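PDB 3PNZ: phosphotriesterase family protein from Listeria monocytogenes serotype 4b str. H7858, which is a zinc-binding lactonase of the amidohydrolase fold that probably hydrolyses phosphorylated sugar lactones. Local coordinates for residues 24-29 against 71-77; 5-9 against 78-83; 92-96 against 134-139; 241-245 against 272-278. All coordinates share one frame; numbering follows the deposited sequence.

Interaction 1. Residues 24-29 against 71-77. With ZN (zinc ion), chain I.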
loop_
_atom_site.group_PDB
_atom_site.type_symbol
_atom_site.label_atom_id
_atom_site.label_comp_id
_atom_site.label_asym_id
_atom_site.label_seq_id
_atom_site.Cartn_x
_atom_site.Cartn_y
_atom_site.Cartn_z
ATOM N N HIS A 24 7.315 -1.296 0.251
ATOM C CA HIS A 24 7.843 -2.224 -0.756
ATOM C C HIS A 24 9.065 -2.894 -0.164
ATOM O O HIS A 24 9.758 -2.299 0.646
ATOM C CB HIS A 24 8.178 -1.492 -2.054
ATOM C CG HIS A 24 7.000 -0.778 -2.630
ATOM N ND1 HIS A 24 6.079 -1.403 -3.439
ATOM C CD2 HIS A 24 6.549 0.485 -2.447
ATOM C CE1 HIS A 24 5.126 -0.547 -3.762
ATOM N NE2 HIS A 24 5.386 0.604 -3.167
ATOM N N ILE A 25 9.307 -4.149 -0.536
ATOM C CA ILE A 25 10.340 -4.930 0.139
ATOM C C ILE A 25 11.363 -5.496 -0.842
ATOM O O ILE A 25 12.561 -5.211 -0.747
ATOM C CB ILE A 25 9.714 -6.072 0.963
ATOM C CG1 ILE A 25 8.691 -5.504 1.943
ATOM C CG2 ILE A 25 10.801 -6.833 1.720
ATOM C CD1 ILE A 25 7.852 -6.578 2.647
ATOM N N VAL A 26 10.887 -6.293 -1.788
ATOM C CA VAL A 26 11.725 -6.766 -2.884
ATOM C C VAL A 26 10.931 -6.624 -4.168
ATOM O O VAL A 26 9.871 -7.239 -4.326
ATOM C CB VAL A 26 12.132 -8.254 -2.707
ATOM C CG1 VAL A 26 13.098 -8.678 -3.815
ATOM C CG2 VAL A 26 12.760 -8.474 -1.342
ATOM N N CYS A 27 11.425 -5.804 -5.089
ATOM C CA CYS A 27 10.692 -5.569 -6.323
ATOM C C CYS A 27 11.598 -5.032 -7.415
ATOM O O CYS A 27 12.545 -4.292 -7.143
ATOM C CB CYS A 27 9.512 -4.618 -6.085
ATOM S SG CYS A 27 9.952 -3.067 -5.260
ATOM N N VAL A 28 11.294 -5.407 -8.651
ATOM C CA VAL A 28 12.078 -4.989 -9.808
ATOM C C VAL A 28 11.123 -4.531 -10.913
ATOM O O VAL A 28 10.907 -5.237 -11.896
ATOM C CB VAL A 28 12.977 -6.138 -10.310
ATOM C CG1 VAL A 28 13.952 -5.637 -11.389
ATOM C CG2 VAL A 28 13.734 -6.757 -9.153
ATOM N N PRO A 29 10.523 -3.342 -10.738
ATOM C CA PRO A 29 9.524 -2.790 -11.660
ATOM C C PRO A 29 10.037 -2.778 -13.099
ATOM O O PRO A 29 11.090 -2.198 -13.348
ATOM C CB PRO A 29 9.352 -1.344 -11.177
ATOM C CG PRO A 29 9.852 -1.315 -9.790
ATOM C CD PRO A 29 10.811 -2.453 -9.600
ATOM N N TYR A 71 4.549 -3.818 -10.872
ATOM C CA TYR A 71 5.700 -3.276 -10.163
ATOM C C TYR A 71 6.769 -4.340 -9.878
ATOM O O TYR A 71 7.587 -4.187 -8.971
ATOM C CB TYR A 71 5.251 -2.564 -8.872
ATOM C CG TYR A 71 6.142 -1.403 -8.493
ATOM C CD1 TYR A 71 6.152 -0.240 -9.252
ATOM C CD2 TYR A 71 6.976 -1.474 -7.390
ATOM C CE1 TYR A 71 6.972 0.827 -8.921
ATOM C CE2 TYR A 71 7.807 -0.405 -7.047
ATOM C CZ TYR A 71 7.794 0.740 -7.822
ATOM O OH TYR A 71 8.608 1.805 -7.495
ATOM N N GLY A 72 6.751 -5.417 -10.664
ATOM C CA GLY A 72 7.812 -6.415 -10.636
ATOM C C GLY A 72 7.974 -7.160 -9.326
ATOM O O GLY A 72 9.027 -7.118 -8.696
ATOM N N ARG A 73 6.932 -7.877 -8.922
ATOM C CA ARG A 73 6.966 -8.584 -7.657
ATOM C C ARG A 73 8.064 -9.643 -7.620
ATOM O O ARG A 73 8.402 -10.246 -8.642
ATOM C CB ARG A 73 5.627 -9.265 -7.383
ATOM C CG ARG A 73 4.407 -8.355 -7.420
ATOM C CD ARG A 73 3.273 -9.097 -6.739
ATOM N NE ARG A 73 1.961 -8.465 -6.787
ATOM C CZ ARG A 73 0.995 -8.806 -7.639
ATOM N NH1 ARG A 73 1.207 -9.736 -8.568
ATOM N NH2 ARG A 73 -0.182 -8.207 -7.574
ATOM N N ARG A 74 8.612 -9.844 -6.426
ATOM C CA ARG A 74 9.477 -10.978 -6.125
ATOM C C ARG A 74 8.871 -11.702 -4.919
ATOM O O ARG A 74 9.422 -11.683 -3.815
ATOM C CB ARG A 74 10.900 -10.494 -5.830
ATOM C CG ARG A 74 11.623 -9.921 -7.046
ATOM C CD ARG A 74 11.652 -10.950 -8.162
ATOM N NE ARG A 74 12.470 -10.564 -9.310
ATOM C CZ ARG A 74 12.018 -9.930 -10.389
ATOM N NH1 ARG A 74 10.739 -9.569 -10.489
ATOM N NH2 ARG A 74 12.855 -9.647 -11.377
ATOM N N VAL A 75 7.713 -12.318 -5.139
ATOM C CA VAL A 75 6.911 -12.877 -4.054
ATOM C C VAL A 75 7.651 -13.941 -3.244
ATOM O O VAL A 75 7.553 -13.971 -2.017
ATOM C CB VAL A 75 5.579 -13.447 -4.578
ATOM C CG1 VAL A 75 4.767 -14.061 -3.443
ATOM C CG2 VAL A 75 4.782 -12.352 -5.274
ATOM N N LEU A 76 8.394 -14.813 -3.917
ATOM C CA LEU A 76 9.114 -15.857 -3.192
ATOM C C LEU A 76 10.171 -15.276 -2.256
ATOM O O LEU A 76 10.388 -15.792 -1.163
ATOM C CB LEU A 76 9.731 -16.882 -4.152
ATOM C CG LEU A 76 8.714 -17.675 -4.979
ATOM C CD1 LEU A 76 9.415 -18.587 -5.977
ATOM C CD2 LEU A 76 7.790 -18.469 -4.065
ATOM N N ASP A 77 10.824 -14.192 -2.676
ATOM C CA ASP A 77 11.831 -13.550 -1.834
ATOM C C ASP A 77 11.180 -12.905 -0.615
ATOM O O ASP A 77 11.693 -12.989 0.497
ATOM C CB ASP A 77 12.606 -12.486 -2.625
ATOM C CG ASP A 77 13.533 -13.086 -3.674
ATOM O OD1 ASP A 77 14.333 -13.981 -3.325
ATOM O OD2 ASP A 77 13.473 -12.654 -4.844
HETATM ZN ZN ZN I . 4.079 2.243 -3.018
HETATM O O HOH W 1 7.215 -8.368 -4.336
HETATM O O HOH W 2 10.806 -7.759 -12.837
#
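The ring of Y71 brings CE2 over the rim of one face of the H24 imidazole, an oblique approach with the two planes at 43°. NE2 of H24 binds a zinc ion at 2.1 Å, a site completed in part by H22 and D272, while ND1 is held by the hydroxyl of T67, so that both ring nitrogens are engaged. Two residues on, V26 sends its CG1, anti to the backbone N (chi1 -176°), against CB of R74 at 3.5 Å; a branched apolar side chain suits this buried spot. A water bridges V26 O and R74 N. C27 turns SG beside the Y71 ring, 3.9 Å from CE2, an oblique sulfur-aromatic contact. The contact thus joins two loops of a TIM-barrel-type amidohydrolase, those following strands 19-23 and 62-65 at the C-terminal ends where the metals are bound. V28 N then donates to G72 O at 2.8 Å, nearly straight at 169° and on a carbonyl lone pair. Glycine is needed at 72, since a CB there would collide with V28 O. V28 lies against one face of the R74 guanidinium, CG2 toward its rim, and R74 NH1 reaches back to R73 O and shares a second water with V28 O. P29 ends the segment with CG 3.5 Å from the centroid of the Y71 ring, a CH-pi contact over the middle of its face.

Interaction 2. Residues 5-9 against 78-83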
loop_
_atom_site.group_PDB
_atom_site.type_symbol
_atom_site.label_atom_id
_atom_site.label_comp_id
_atom_site.label_asym_id
_atom_site.label_seq_id
_atom_site.Cartn_x
_atom_site.Cartn_y
_atom_site.Cartn_z
ATOM N N ARG A 5 -5.517 -11.465 5.807
ATOM C CA ARG A 5 -4.854 -12.477 4.997
ATOM C C ARG A 5 -3.383 -12.140 4.788
ATOM O O ARG A 5 -3.042 -11.170 4.097
ATOM C CB ARG A 5 -5.573 -12.656 3.655
ATOM C CG ARG A 5 -4.885 -13.602 2.692
ATOM C CD ARG A 5 -5.873 -14.237 1.717
ATOM N NE ARG A 5 -6.845 -15.065 2.435
ATOM C CZ ARG A 5 -7.907 -15.640 1.883
ATOM N NH1 ARG A 5 -8.158 -15.497 0.589
ATOM N NH2 ARG A 5 -8.729 -16.357 2.637
ATOM N N THR A 6 -2.517 -12.932 5.413
ATOM C CA THR A 6 -1.071 -12.754 5.278
ATOM C C THR A 6 -0.492 -13.874 4.415
ATOM O O THR A 6 -1.167 -14.851 4.117
ATOM C CB THR A 6 -0.343 -12.752 6.642
ATOM O OG1 THR A 6 -0.276 -14.085 7.159
ATOM C CG2 THR A 6 -1.032 -11.823 7.656
ATOM N N PHE A 7 0.766 -13.722 4.013
ATOM C CA PHE A 7 1.436 -14.726 3.200
ATOM C C PHE A 7 1.386 -16.107 3.848
ATOM O O PHE A 7 1.302 -17.114 3.148
ATOM C CB PHE A 7 2.897 -14.341 2.964
ATOM C CG PHE A 7 3.110 -13.452 1.766
ATOM C CD1 PHE A 7 2.058 -12.743 1.211
ATOM C CD2 PHE A 7 4.368 -13.338 1.192
ATOM C CE1 PHE A 7 2.260 -11.929 0.102
ATOM C CE2 PHE A 7 4.580 -12.521 0.093
ATOM C CZ PHE A 7 3.527 -11.817 -0.451
ATOM N N TYR A 8 1.448 -16.152 5.174
ATOM C CA TYR A 8 1.494 -17.439 5.875
ATOM C C TYR A 8 0.227 -17.775 6.660
ATOM O O TYR A 8 0.270 -18.541 7.628
ATOM C CB TYR A 8 2.737 -17.534 6.764
ATOM C CG TYR A 8 3.975 -17.848 5.963
ATOM C CD1 TYR A 8 4.233 -19.146 5.536
ATOM C CD2 TYR A 8 4.877 -16.849 5.611
ATOM C CE1 TYR A 8 5.353 -19.443 4.787
ATOM C CE2 TYR A 8 6.007 -17.139 4.863
ATOM C CZ TYR A 8 6.239 -18.440 4.458
ATOM O OH TYR A 8 7.355 -18.746 3.713
ATOM N N GLY A 9 -0.903 -17.227 6.228
ATOM C CA GLY A 9 -2.187 -17.624 6.787
ATOM C C GLY A 9 -3.111 -16.468 7.124
ATOM O O GLY A 9 -2.692 -15.301 7.165
ATOM N N VAL A 78 10.052 -12.240 -0.835
ATOM C CA VAL A 78 9.329 -11.619 0.270
ATOM C C VAL A 78 8.815 -12.675 1.255
ATOM O O VAL A 78 8.898 -12.498 2.467
ATOM C CB VAL A 78 8.180 -10.726 -0.249
ATOM C CG1 VAL A 78 7.348 -10.184 0.906
ATOM C CG2 VAL A 78 8.754 -9.576 -1.085
ATOM N N ALA A 79 8.299 -13.780 0.729
ATOM C CA ALA A 79 7.854 -14.880 1.582
ATOM C C ALA A 79 9.011 -15.419 2.418
ATOM O O ALA A 79 8.852 -15.687 3.608
ATOM C CB ALA A 79 7.225 -15.995 0.742
ATOM N N GLN A 80 10.183 -15.555 1.803
ATOM C CA GLN A 80 11.352 -16.049 2.525
ATOM C C GLN A 80 11.768 -15.086 3.638
ATOM O O GLN A 80 12.132 -15.510 4.732
ATOM C CB GLN A 80 12.518 -16.312 1.566
ATOM C CG GLN A 80 13.708 -16.975 2.237
ATOM C CD GLN A 80 13.377 -18.368 2.751
ATOM O OE1 GLN A 80 12.537 -19.067 2.181
ATOM N NE2 GLN A 80 14.031 -18.772 3.835
ATOM N N ILE A 81 11.693 -13.785 3.365
ATOM C CA ILE A 81 11.999 -12.783 4.381
ATOM C C ILE A 81 11.031 -12.875 5.557
ATOM O O ILE A 81 11.439 -12.823 6.718
ATOM C CB ILE A 81 11.962 -11.357 3.781
ATOM C CG1 ILE A 81 13.078 -11.201 2.738
ATOM C CG2 ILE A 81 12.110 -10.312 4.875
ATOM C CD1 ILE A 81 13.072 -9.862 1.991
ATOM N N SER A 82 9.743 -13.008 5.246
ATOM C CA SER A 82 8.722 -13.187 6.270
ATOM C C SER A 82 9.068 -14.385 7.155
ATOM O O SER A 82 9.088 -14.283 8.382
ATOM C CB SER A 82 7.355 -13.408 5.625
ATOM O OG SER A 82 6.347 -13.550 6.612
ATOM N N LYS A 83 9.345 -15.514 6.518
ATOM C CA LYS A 83 9.709 -16.724 7.252
ATOM C C LYS A 83 10.903 -16.509 8.184
ATOM O O LYS A 83 10.858 -16.886 9.356
ATOM C CB LYS A 83 10.002 -17.868 6.283
ATOM C CG LYS A 83 10.523 -19.122 6.970
ATOM C CD LYS A 83 10.030 -20.381 6.280
ATOM C CE LYS A 83 10.559 -20.496 4.864
ATOM N NZ LYS A 83 10.267 -21.851 4.304
#
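F7 and Y8 reach from a tight hairpin near the N-terminus to helix 75-85, one of the outer helices of the TIM-barrel-type fold. Strands 4-6 and 9-11 are joined by a type I turn from T6 to G9, and the two aromatic residues at its centre both point their side chains at the helix. The F7 ring comes edge first: CA of A79 lies near the ring plane, 3.8 Å from CD2, while CE2 touches V78 CG1 at 3.7 Å from an oblique direction. The small methyl of A79 lets this ring come close to the helix backbone. Y8 lies along the more exposed side, likewise presenting an edge, with S82 OG 3.7 Å from its CD2. That serine hydroxyl is bound to I87 O, which leaves its contact with the ring one of packing. K83, whose chain bends about its CB-CG and CG-CD bonds, passes the phenol obliquely and brings CB and CE close to OH, its aliphatic part serving as cover at the surface. The turn itself is braced by T6, whose OG1 donates to G9 O on a lone pair, and G9 has backbone angles that suit glycine. At the far end of the phenol, Y8 OH makes a weak hydrogen bond to A79 O at 3.4 Å, in the ring plane.

Interaction 3. Residues 92-96 against 134-139. With PO4 (phosphate ion), chain K.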
loop_
_atom_site.group_PDB
_atom_site.type_symbol
_atom_site.label_atom_id
_atom_site.label_comp_id
_atom_site.label_asym_id
_atom_site.label_seq_id
_atom_site.Cartn_x
_atom_site.Cartn_y
_atom_site.Cartn_z
ATOM N N THR A 92 -0.356 -7.619 -1.957
ATOM C CA THR A 92 -1.328 -6.809 -2.662
ATOM C C THR A 92 -1.591 -7.313 -4.075
ATOM O O THR A 92 -0.662 -7.478 -4.868
ATOM C CB THR A 92 -0.836 -5.361 -2.726
ATOM O OG1 THR A 92 -0.710 -4.861 -1.390
ATOM C CG2 THR A 92 -1.803 -4.493 -3.527
ATOM N N ALA A 93 -2.862 -7.543 -4.383
ATOM C CA ALA A 93 -3.280 -7.938 -5.716
ATOM C C ALA A 93 -3.662 -6.709 -6.543
ATOM O O ALA A 93 -3.998 -5.664 -5.991
ATOM C CB ALA A 93 -4.474 -8.884 -5.629
ATOM N N GLY A 94 -3.604 -6.821 -7.860
ATOM C CA GLY A 94 -4.107 -5.747 -8.699
ATOM C C GLY A 94 -3.033 -4.889 -9.341
ATOM O O GLY A 94 -1.978 -5.388 -9.709
ATOM N N PHE A 95 -3.297 -3.586 -9.428
ATOM C CA PHE A 95 -2.515 -2.684 -10.275
ATOM C C PHE A 95 -2.014 -1.466 -9.490
ATOM O O PHE A 95 -2.663 -1.034 -8.544
ATOM C CB PHE A 95 -3.389 -2.222 -11.452
ATOM C CG PHE A 95 -4.185 -3.328 -12.089
ATOM C CD1 PHE A 95 -3.673 -4.043 -13.164
ATOM C CD2 PHE A 95 -5.441 -3.662 -11.609
ATOM C CE1 PHE A 95 -4.396 -5.065 -13.748
ATOM C CE2 PHE A 95 -6.176 -4.686 -12.189
ATOM C CZ PHE A 95 -5.651 -5.392 -13.263
ATOM N N ASN A 96 -0.868 -0.905 -9.892
ATOM C CA ASN A 96 -0.264 0.231 -9.171
ATOM C C ASN A 96 -0.533 1.597 -9.811
ATOM O O ASN A 96 -1.003 2.508 -9.129
ATOM C CB ASN A 96 1.243 0.003 -8.969
ATOM C CG ASN A 96 1.927 1.115 -8.153
ATOM O OD1 ASN A 96 3.098 0.986 -7.791
ATOM N ND2 ASN A 96 1.208 2.195 -7.866
ATOM N N PHE A 134 -8.473 -12.275 -12.692
ATOM C CA PHE A 134 -7.052 -12.220 -12.372
ATOM C C PHE A 134 -6.813 -11.758 -10.931
ATOM O O PHE A 134 -6.041 -12.372 -10.186
ATOM C CB PHE A 134 -6.313 -11.296 -13.352
ATOM C CG PHE A 134 -4.976 -10.847 -12.848
ATOM C CD1 PHE A 134 -3.874 -11.678 -12.940
ATOM C CD2 PHE A 134 -4.828 -9.602 -12.253
ATOM C CE1 PHE A 134 -2.645 -11.277 -12.452
ATOM C CE2 PHE A 134 -3.601 -9.192 -11.767
ATOM C CZ PHE A 134 -2.509 -10.030 -11.866
ATOM N N VAL A 135 -7.482 -10.678 -10.539
ATOM C CA VAL A 135 -7.329 -10.132 -9.196
ATOM C C VAL A 135 -7.885 -11.103 -8.154
ATOM O O VAL A 135 -7.270 -11.334 -7.118
ATOM C CB VAL A 135 -8.017 -8.751 -9.061
ATOM C CG1 VAL A 135 -7.896 -8.220 -7.636
ATOM C CG2 VAL A 135 -7.420 -7.755 -10.061
ATOM N N VAL A 136 -9.055 -11.669 -8.433
ATOM C CA VAL A 136 -9.651 -12.641 -7.521
ATOM C C VAL A 136 -8.712 -13.829 -7.294
ATOM O O VAL A 136 -8.536 -14.295 -6.167
ATOM C CB VAL A 136 -11.008 -13.144 -8.040
ATOM C CG1 VAL A 136 -11.514 -14.300 -7.174
ATOM C CG2 VAL A 136 -12.021 -12.012 -8.055
ATOM N N ASN A 137 -8.095 -14.303 -8.370
ATOM C CA ASN A 137 -7.194 -15.450 -8.280
ATOM C C ASN A 137 -5.955 -15.146 -7.440
ATOM O O ASN A 137 -5.444 -16.022 -6.744
ATOM C CB ASN A 137 -6.812 -15.950 -9.676
ATOM C CG ASN A 137 -7.976 -16.642 -10.389
ATOM O OD1 ASN A 137 -8.937 -17.082 -9.753
ATOM N ND2 ASN A 137 -7.891 -16.735 -11.712
ATOM N N GLU A 138 -5.478 -13.901 -7.489
ATOM C CA GLU A 138 -4.339 -13.506 -6.657
ATOM C C GLU A 138 -4.679 -13.556 -5.165
ATOM O O GLU A 138 -3.829 -13.882 -4.330
ATOM C CB GLU A 138 -3.816 -12.114 -7.060
ATOM C CG GLU A 138 -3.177 -12.094 -8.435
ATOM C CD GLU A 138 -2.280 -10.882 -8.673
ATOM O OE1 GLU A 138 -2.681 -9.747 -8.327
ATOM O OE2 GLU A 138 -1.172 -11.069 -9.221
ATOM N N VAL A 139 -5.930 -13.245 -4.838
ATOM C CA VAL A 139 -6.388 -13.227 -3.455
ATOM C C VAL A 139 -6.738 -14.630 -2.957
ATOM O O VAL A 139 -6.441 -14.986 -1.821
ATOM C CB VAL A 139 -7.630 -12.337 -3.299
ATOM C CG1 VAL A 139 -8.244 -12.497 -1.916
ATOM C CG2 VAL A 139 -7.255 -10.873 -3.548
HETATM P P PO4 K . 4.489 3.652 -5.737
HETATM O O1 PO4 K . 4.983 2.255 -6.041
HETATM O O2 PO4 K . 3.227 3.894 -6.523
HETATM O O3 PO4 K . 4.173 3.818 -4.278
HETATM O O4 PO4 K . 5.557 4.662 -6.073
#
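E138 carries CG anti to its own carbonyl carbon (chi1 -68°) and then runs on extended (chi2 -162°), which carries its carboxylate from helix 128-140 to the backbone of A93 and G94. There OE1 accepts the N-H of G94 at 3.1 Å, with an angle of 154° at the hydrogen, and is met nearly along its C-O axis. The same oxygen lies 3.2 Å from A93 CA. OE2 forms a salt bridge with R73, whose guanidinium also binds T92 O; this buried carboxylate therefore has a partner for each oxygen, and the arginine probably stabilises its negative charge. A93 fits against the helix because its side chain is only a methyl: CB packs 3.6 Å from E138 CB and 4.0 Å from both V135 CG1 and V139 CG2. G94 has backbone angles that a side chain would not tolerate. Beyond it, F95 swings its ring toward the helix and meets V135 CG2 at 3.9 Å through CE2, with F134 touching more loosely near CZ. N96, further along the loop, donates from ND2 to O2 of a phosphate ion, probably from the crystallisation liquor, at 3.0 Å. In the TIM-barrel-type fold the contact ties the loop leaving strand 88-92 to the outer helix 128-140. Helix 164-180 flanks it, with T169 against F95 and A176 against V135, while A93 pairs through its backbone with Q152 at the end of the neighbouring strand 150-152.

Interaction 4. Residues 241-245 against 272-278. With ZN (zinc ion), chain I; PO4 (phosphate ion), chain L.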
loop_
_atom_site.group_PDB
_atom_site.type_symbol
_atom_site.label_atom_id
_atom_site.label_comp_id
_atom_site.label_asym_id
_atom_site.label_seq_id
_atom_site.Cartn_x
_atom_site.Cartn_y
_atom_site.Cartn_z
ATOM N N ALA A 241 9.158 11.114 6.329
ATOM C CA ALA A 241 10.580 11.370 6.093
ATOM C C ALA A 241 10.899 11.881 4.690
ATOM O O ALA A 241 12.059 12.159 4.387
ATOM C CB ALA A 241 11.422 10.131 6.413
ATOM N N LYS A 242 9.892 12.008 3.830
ATOM C CA LYS A 242 10.159 12.455 2.459
ATOM C C LYS A 242 10.222 13.976 2.383
ATOM O O LYS A 242 9.297 14.647 1.920
ATOM C CB LYS A 242 9.162 11.843 1.465
ATOM C CG LYS A 242 9.247 10.309 1.478
ATOM C CD LYS A 242 8.547 9.662 0.297
ATOM C CE LYS A 242 8.614 8.127 0.420
ATOM N NZ LYS A 242 8.113 7.440 -0.805
ATOM N N ILE A 243 11.341 14.512 2.865
ATOM C CA ILE A 243 11.534 15.950 2.977
ATOM C C ILE A 243 11.453 16.642 1.624
ATOM O O ILE A 243 11.078 17.812 1.540
ATOM C CB ILE A 243 12.888 16.280 3.651
ATOM C CG1 ILE A 243 12.997 15.569 5.004
ATOM C CG2 ILE A 243 13.054 17.786 3.815
ATOM C CD1 ILE A 243 11.851 15.890 5.961
ATOM N N LYS A 244 11.789 15.921 0.558
ATOM C CA LYS A 244 11.695 16.492 -0.787
ATOM C C LYS A 244 10.259 16.860 -1.157
ATOM O O LYS A 244 10.038 17.688 -2.040
ATOM C CB LYS A 244 12.277 15.543 -1.836
ATOM C CG LYS A 244 11.496 14.253 -2.043
ATOM C CD LYS A 244 12.283 13.281 -2.930
ATOM C CE LYS A 244 11.467 12.052 -3.298
ATOM N NZ LYS A 244 12.190 11.150 -4.240
ATOM N N TYR A 245 9.283 16.243 -0.495
ATOM C CA TYR A 245 7.880 16.571 -0.751
ATOM C C TYR A 245 7.340 17.579 0.260
ATOM O O TYR A 245 6.618 18.503 -0.102
ATOM C CB TYR A 245 7.006 15.311 -0.762
ATOM C CG TYR A 245 7.308 14.364 -1.897
ATOM C CD1 TYR A 245 7.421 14.829 -3.202
ATOM C CD2 TYR A 245 7.462 13.000 -1.667
ATOM C CE1 TYR A 245 7.694 13.967 -4.246
ATOM C CE2 TYR A 245 7.729 12.125 -2.707
ATOM C CZ TYR A 245 7.852 12.621 -3.996
ATOM O OH TYR A 245 8.121 11.762 -5.040
ATOM N N ASP A 272 6.429 4.119 2.505
ATOM C CA ASP A 272 6.467 3.831 1.078
ATOM C C ASP A 272 7.911 3.740 0.607
ATOM O O ASP A 272 8.337 4.463 -0.298
ATOM C CB ASP A 272 5.702 4.894 0.290
ATOM C CG ASP A 272 5.521 4.517 -1.155
ATOM O OD1 ASP A 272 5.688 3.323 -1.484
ATOM O OD2 ASP A 272 5.219 5.413 -1.973
ATOM N N THR A 273 8.651 2.833 1.237
ATOM C CA THR A 273 10.102 2.733 1.086
ATOM C C THR A 273 10.454 1.991 -0.198
ATOM O O THR A 273 10.571 0.767 -0.218
ATOM C CB THR A 273 10.708 2.035 2.317
ATOM O OG1 THR A 273 10.086 2.550 3.501
ATOM C CG2 THR A 273 12.200 2.274 2.407
ATOM N N ALA A 274 10.616 2.739 -1.281
ATOM C CA ALA A 274 10.652 2.130 -2.604
ATOM C C ALA A 274 12.001 2.239 -3.299
ATOM O O ALA A 274 12.128 1.842 -4.453
ATOM C CB ALA A 274 9.563 2.733 -3.482
ATOM N N ARG A 275 12.995 2.778 -2.603
ATOM C CA ARG A 275 14.297 3.058 -3.212
ATOM C C ARG A 275 15.457 2.468 -2.424
ATOM O O ARG A 275 15.408 2.387 -1.198
ATOM C CB ARG A 275 14.509 4.575 -3.320
ATOM C CG ARG A 275 13.677 5.247 -4.386
ATOM C CD ARG A 275 13.904 6.757 -4.370
ATOM N NE ARG A 275 13.144 7.431 -5.411
ATOM C CZ ARG A 275 13.614 7.663 -6.630
ATOM N NH1 ARG A 275 14.836 7.259 -6.953
ATOM N NH2 ARG A 275 12.860 8.281 -7.527
ATOM N N LYS A 276 16.523 2.093 -3.134
ATOM C CA LYS A 276 17.754 1.673 -2.476
ATOM C C LYS A 276 18.220 2.755 -1.506
ATOM O O LYS A 276 18.633 2.462 -0.381
ATOM C CB LYS A 276 18.856 1.396 -3.505
ATOM C CG LYS A 276 18.701 0.087 -4.287
ATOM C CD LYS A 276 19.982 -0.213 -5.078
ATOM C CE LYS A 276 19.951 -1.585 -5.753
ATOM N NZ LYS A 276 19.125 -1.597 -6.992
ATOM N N THR A 277 18.130 4.011 -1.943
ATOM C CA THR A 277 18.582 5.136 -1.128
ATOM C C THR A 277 17.680 5.395 0.075
ATOM O O THR A 277 18.005 6.221 0.925
ATOM C CB THR A 277 18.694 6.431 -1.955
ATOM O OG1 THR A 277 17.468 6.654 -2.662
ATOM C CG2 THR A 277 19.848 6.330 -2.961
ATOM N N TYR A 278 16.554 4.684 0.149
ATOM C CA TYR A 278 15.660 4.800 1.293
ATOM C C TYR A 278 15.909 3.689 2.313
ATOM O O TYR A 278 15.617 3.845 3.501
ATOM C CB TYR A 278 14.209 4.722 0.846
ATOM C CG TYR A 278 13.665 5.928 0.111
ATOM C CD1 TYR A 278 14.400 7.108 -0.002
ATOM C CD2 TYR A 278 12.407 5.881 -0.480
ATOM C CE1 TYR A 278 13.885 8.209 -0.683
ATOM C CE2 TYR A 278 11.885 6.974 -1.159
ATOM C CZ TYR A 278 12.628 8.135 -1.256
ATOM O OH TYR A 278 12.109 9.224 -1.926
HETATM ZN ZN ZN I . 4.079 2.243 -3.018
HETATM P P PO4 L . 9.476 8.422 -4.236
HETATM O O1 PO4 L . 10.642 8.966 -5.019
HETATM O O2 PO4 L . 9.421 6.923 -4.433
HETATM O O3 PO4 L . 9.671 8.699 -2.763
HETATM O O4 PO4 L . 8.176 9.034 -4.718
HETATM O O HOH W 3 5.348 8.077 -0.735
#
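An anion pocket beside the zinc site is formed where two loops of the TIM-barrel-type amidohydrolase fold meet, those after strands 234-237 and 267-269. K242 links its two halves. Its chain is extended beyond CG, and NZ donates to D272 O at 3.0 Å, 33° out of the carbonyl plane, and to O3 of a bound phosphate at 2.8 Å. A water joins the same NZ to D272 OD2, with which the direct salt bridge is long, at 3.7 Å. The other carboxylate oxygen, D272 OD1, binds a zinc ion shared with H22 and H24. Y278 OH donates to phosphate O3 at 2.6 Å, this oxygen lying in the plane of the ring at its edge, and accepts a bond from K244 NZ at 3.0 Å. The long lysine suits this span: with chi1 at 67° and a straight chain beyond, it crosses the tyrosine at about a right angle and also grips phosphate O1. R275 NE adds a bond to O1 at 3.0 Å, its NH1 meanwhile held by D39, and Y245 OH donates to O4. Three cationic side chains and two phenols thus surround one phosphate. The ion probably came from the crystallisation liquor, but so many donors are consistent with a site for the phosphate group of a phosphorylated lactone, whose ring could then lie toward the metals.

In the fold
Interaction 2 joins residues far apart in sequence and spans interaction 1 along the chain; interactions 3 and 4 follow in turn. The first two share helix 75-85, their centres about 13 Å apart, and I81 packs on I25 and V26. R73 ties interaction 1 to interaction 3 by its salt bridge to E138, while R5 binds V139 O and so connects interactions 2 and 3. Interactions 1 and 4 meet at the zinc ion through H24 and D272, although their centres lie about 17 Å apart. Interactions 3 and 4 sit on opposite sides of the chain's centre, about 25 Å between centres. Loops from both four-stranded halves of the barrel thus converge on the metal site.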